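Local coordinates for conserved Archaeal protein (Sulfolobus acidocaldarius, PDB 4OPC), which reduces the double bonds of the geranylgeranyl chains of archaeal membrane lipid precursors, using FAD as cofactor, at residues Leu33-Lys38 / Ala136-Arg141. Sequence-based numbering, arbitrary orientation. Where two conformers were deposited one is given.
Sequences LLVDSK and AVLFNR. With FDA (dihydroflavine-adenine dinucleotide), chain B.
Leu138 CD1 makes the closest approaches between residues 136-141 and 33-38: it lies 4.0 Å from Leu33 CD2, tip to tip, and 4.0 Å from Val35 CG1, whose side chain it meets at a slant. CG of Leu138 is anti to the carbonyl carbon (chi1 -52°) and CD1 continues extended from it (chi2 178°), which sets this methyl over the pair. The junction is small (97 Å²) but buried, and Trp118 and Ala123 also touch Leu138. Strand 32-35 lies parallel to 9-12 and 116-118 in the mixed six-stranded sheet of the Rossmann-type FAD-binding fold, strand 132-140 in a separate mixed sheet, so the methyls join two sheets. Beyond Val35 side-chain contact ceases, although the backbones do not draw apart; at this looser, partly exposed end Ser37 OG stays 6.4 Å from Arg141 NH1 in one of two conformers. Asp36 instead grips the adenosine ribose: OD1 accepts from FDA O2B at 2.7 Å and OD2 from FDA O3B at 2.6 Å. OD1 also accepts from Lys38 N (2.9 Å, 167°) through its anti lone pair, closing an Asx turn, while Gly14 N binds OD2. With the carboxylate replaced by the methyl of an alanine, both ribose hydroxyls and the amides of Lys38 and Gly14 would probably be left without this acceptor. The partly exposed Lys38 runs extended past the ribose to a salt bridge with Asp45.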
loop_
_atom_site.group_PDB
_atom_site.type_symbol
_atom_site.label_atom_id
_atom_site.label_comp_id
_atom_site.label_asym_id
_atom_site.label_seq_id
_atom_site.Cartn_x
_atom_site.Cartn_y
_atom_site.Cartn_z
ATOM N N LEU A 33 15.479 17.785 4.721
ATOM C CA LEU A 33 16.422 16.677 4.708
ATOM C C LEU A 33 15.659 15.372 4.589
ATOM O O LEU A 33 14.713 15.133 5.345
ATOM C CB LEU A 33 17.234 16.650 6.005
ATOM C CG LEU A 33 18.204 15.473 6.165
ATOM C CD1 LEU A 33 19.266 15.470 5.069
ATOM C CD2 LEU A 33 18.852 15.491 7.541
ATOM N N LEU A 34 16.071 14.529 3.650
ATOM C CA LEU A 34 15.563 13.159 3.612
ATOM C C LEU A 34 16.711 12.209 3.894
ATOM O O LEU A 34 17.816 12.383 3.378
ATOM C CB LEU A 34 14.921 12.846 2.255
ATOM C CG LEU A 34 14.308 11.462 2.027
ATOM C CD1 LEU A 34 13.155 11.572 1.039
ATOM C CD2 LEU A 34 15.328 10.456 1.506
ATOM N N VAL A 35 16.444 11.198 4.713
ATOM C CA VAL A 35 17.436 10.174 5.007
ATOM C C VAL A 35 16.897 8.797 4.642
ATOM O O VAL A 35 15.682 8.555 4.689
ATOM C CB VAL A 35 17.855 10.178 6.499
ATOM C CG1 VAL A 35 18.465 11.538 6.880
ATOM C CG2 VAL A 35 16.684 9.828 7.417
ATOM N N ASP A 36 17.786 7.896 4.266
ATOM C CA ASP A 36 17.417 6.503 4.091
ATOM C C ASP A 36 18.580 5.629 4.529
ATOM O O ASP A 36 19.742 5.932 4.234
ATOM C CB ASP A 36 17.040 6.205 2.637
ATOM C CG ASP A 36 16.254 4.917 2.502
ATOM O OD1 ASP A 36 16.851 3.835 2.663
ATOM O OD2 ASP A 36 15.029 4.992 2.247
ATOM N N SER A 37 18.272 4.538 5.226
ATOM C CA SER A 37 19.289 3.597 5.691
ATOM C C SER A 37 20.055 2.920 4.557
ATOM O O SER A 37 21.177 2.472 4.758
ATOM C CB SER A 37 18.643 2.509 6.546
ATOM O OG SER A 37 18.028 3.065 7.696
ATOM N N LYS A 38 19.450 2.829 3.380
ATOM C CA LYS A 38 20.081 2.147 2.249
ATOM C C LYS A 38 21.095 3.038 1.547
ATOM O O LYS A 38 20.957 4.255 1.550
ATOM C CB LYS A 38 19.020 1.732 1.235
ATOM C CG LYS A 38 18.113 0.614 1.718
ATOM C CD LYS A 38 16.982 0.345 0.732
ATOM C CE LYS A 38 16.093 -0.781 1.243
ATOM N NZ LYS A 38 15.057 -1.145 0.244
ATOM N N ALA A 136 15.028 14.146 15.148
ATOM C CA ALA A 136 15.544 12.791 15.290
ATOM C C ALA A 136 17.035 12.795 15.552
ATOM O O ALA A 136 17.749 13.710 15.142
ATOM C CB ALA A 136 15.270 12.001 14.045
ATOM N N VAL A 137 17.508 11.764 16.242
ATOM C CA VAL A 137 18.934 11.483 16.283
ATOM C C VAL A 137 19.236 10.528 15.142
ATOM O O VAL A 137 18.561 9.499 14.993
ATOM C CB VAL A 137 19.355 10.871 17.615
ATOM C CG1 VAL A 137 20.847 10.611 17.620
ATOM C CG2 VAL A 137 18.992 11.812 18.759
ATOM N N LEU A 138 20.209 10.906 14.315
ATOM C CA LEU A 138 20.556 10.168 13.111
ATOM C C LEU A 138 21.939 9.580 13.234
ATOM O O LEU A 138 22.832 10.196 13.805
ATOM C CB LEU A 138 20.573 11.105 11.906
ATOM C CG LEU A 138 19.346 11.984 11.658
ATOM C CD1 LEU A 138 19.627 12.844 10.442
ATOM C CD2 LEU A 138 18.102 11.135 11.438
ATOM N N PHE A 139 22.124 8.401 12.661
ATOM C CA PHE A 139 23.460 7.858 12.499
ATOM C C PHE A 139 23.775 7.737 11.014
ATOM O O PHE A 139 23.166 6.933 10.299
ATOM C CB PHE A 139 23.616 6.507 13.200
ATOM C CG PHE A 139 25.019 5.996 13.184
ATOM C CD1 PHE A 139 26.077 6.867 13.351
ATOM C CD2 PHE A 139 25.282 4.661 12.975
ATOM C CE1 PHE A 139 27.378 6.406 13.325
ATOM C CE2 PHE A 139 26.575 4.200 12.946
ATOM C CZ PHE A 139 27.620 5.073 13.119
ATOM N N ASN A 140 24.700 8.577 10.561
ATOM C CA ASN A 140 25.130 8.613 9.174
ATOM C C ASN A 140 26.332 7.693 9.029
ATOM O O ASN A 140 27.410 7.999 9.521
ATOM C CB ASN A 140 25.496 10.056 8.810
ATOM C CG ASN A 140 25.887 10.232 7.352
ATOM O OD1 ASN A 140 26.410 9.326 6.709
ATOM N ND2 ASN A 140 25.636 11.424 6.824
ATOM N N ARG A 141 26.142 6.568 8.343
ATOM C CA ARG A 141 27.201 5.576 8.181
ATOM C C ARG A 141 28.151 5.850 7.013
ATOM O O ARG A 141 29.125 5.130 6.819
ATOM C CB ARG A 141 26.615 4.164 8.073
ATOM C CG ARG A 141 26.211 3.578 9.408
ATOM C CD ARG A 141 25.745 2.145 9.263
ATOM N NE ARG A 141 25.580 1.504 10.564
ATOM C CZ ARG A 141 24.501 1.630 11.329
ATOM N NH1 ARG A 141 23.481 2.384 10.930
ATOM N NH2 ARG A 141 24.440 1.004 12.497
HETATM P PA FDA B . 9.347 1.263 1.436
HETATM O O1A FDA B . 9.484 0.076 2.307
HETATM O O2A FDA B . 9.448 1.047 -0.070
HETATM O O5B FDA B . 10.446 2.329 1.838
HETATM C C5B FDA B . 10.767 2.563 3.224
HETATM C C4B FDA B . 12.161 3.129 3.271
HETATM O O4B FDA B . 12.457 3.562 4.614
HETATM C C3B FDA B . 13.272 2.151 2.872
HETATM O O3B FDA B . 14.012 2.644 1.757
HETATM C C2B FDA B . 14.095 1.980 4.164
HETATM O O2B FDA B . 15.480 1.805 3.911
HETATM C C1B FDA B . 13.818 3.291 4.884
HETATM N N9A FDA B . 13.947 3.291 6.336
HETATM C C8A FDA B . 13.256 2.514 7.232
HETATM N N7A FDA B . 13.517 2.788 8.490
HETATM C C5A FDA B . 14.436 3.824 8.414
HETATM C C6A FDA B . 15.069 4.601 9.404
HETATM N N6A FDA B . 14.827 4.481 10.710
HETATM N N1A FDA B . 15.886 5.590 8.991
HETATM C C2A FDA B . 16.101 5.744 7.680
HETATM N N3A FDA B . 15.533 5.102 6.657
HETATM C C4A FDA B . 14.683 4.167 7.096
HETATM N N1 FDA B . 2.445 -2.176 -4.674
HETATM C C2 FDA B . 2.099 -1.751 -5.933
HETATM O O2 FDA B . 1.657 -0.623 -6.128
HETATM N N3 FDA B . 2.301 -2.629 -6.965
HETATM C C4 FDA B . 2.710 -3.943 -6.875
HETATM O O4 FDA B . 2.977 -4.570 -7.898
HETATM C C4X FDA B . 2.991 -4.350 -5.552
HETATM N N5 FDA B . 3.440 -5.619 -5.336
HETATM C C5X FDA B . 4.035 -5.950 -4.136
HETATM C C6 FDA B . 4.738 -7.138 -4.001
HETATM C C7 FDA B . 5.421 -7.452 -2.836
HETATM C C7M FDA B . 6.275 -8.692 -2.791
HETATM C C8 FDA B . 5.364 -6.570 -1.746
HETATM C C8M FDA B . 6.155 -6.850 -0.489
HETATM C C9 FDA B . 4.641 -5.381 -1.868
HETATM C C9A FDA B . 3.996 -5.051 -3.054
HETATM N N10 FDA B . 3.290 -3.839 -3.228
HETATM C C10 FDA B . 2.906 -3.454 -4.494
HETATM C "C1'" FDA B . 3.234 -2.817 -2.154
HETATM C "C2'" FDA B . 4.301 -1.730 -2.379
HETATM O "O2'" FDA B . 5.559 -2.322 -2.715
HETATM C "C3'" FDA B . 4.482 -0.889 -1.113
HETATM O "O3'" FDA B . 3.195 -0.513 -0.642
HETATM C "C4'" FDA B . 5.278 0.411 -1.298
HETATM O "O4'" FDA B . 6.495 0.186 -2.008
HETATM C "C5'" FDA B . 5.566 1.070 0.031
HETATM O "O5'" FDA B . 6.402 2.229 -0.165
HETATM P P FDA B . 6.988 3.000 1.096
HETATM O O1P FDA B . 7.772 4.129 0.568
HETATM O O2P FDA B . 5.904 3.299 2.121
HETATM O O3P FDA B . 7.935 1.935 1.825
#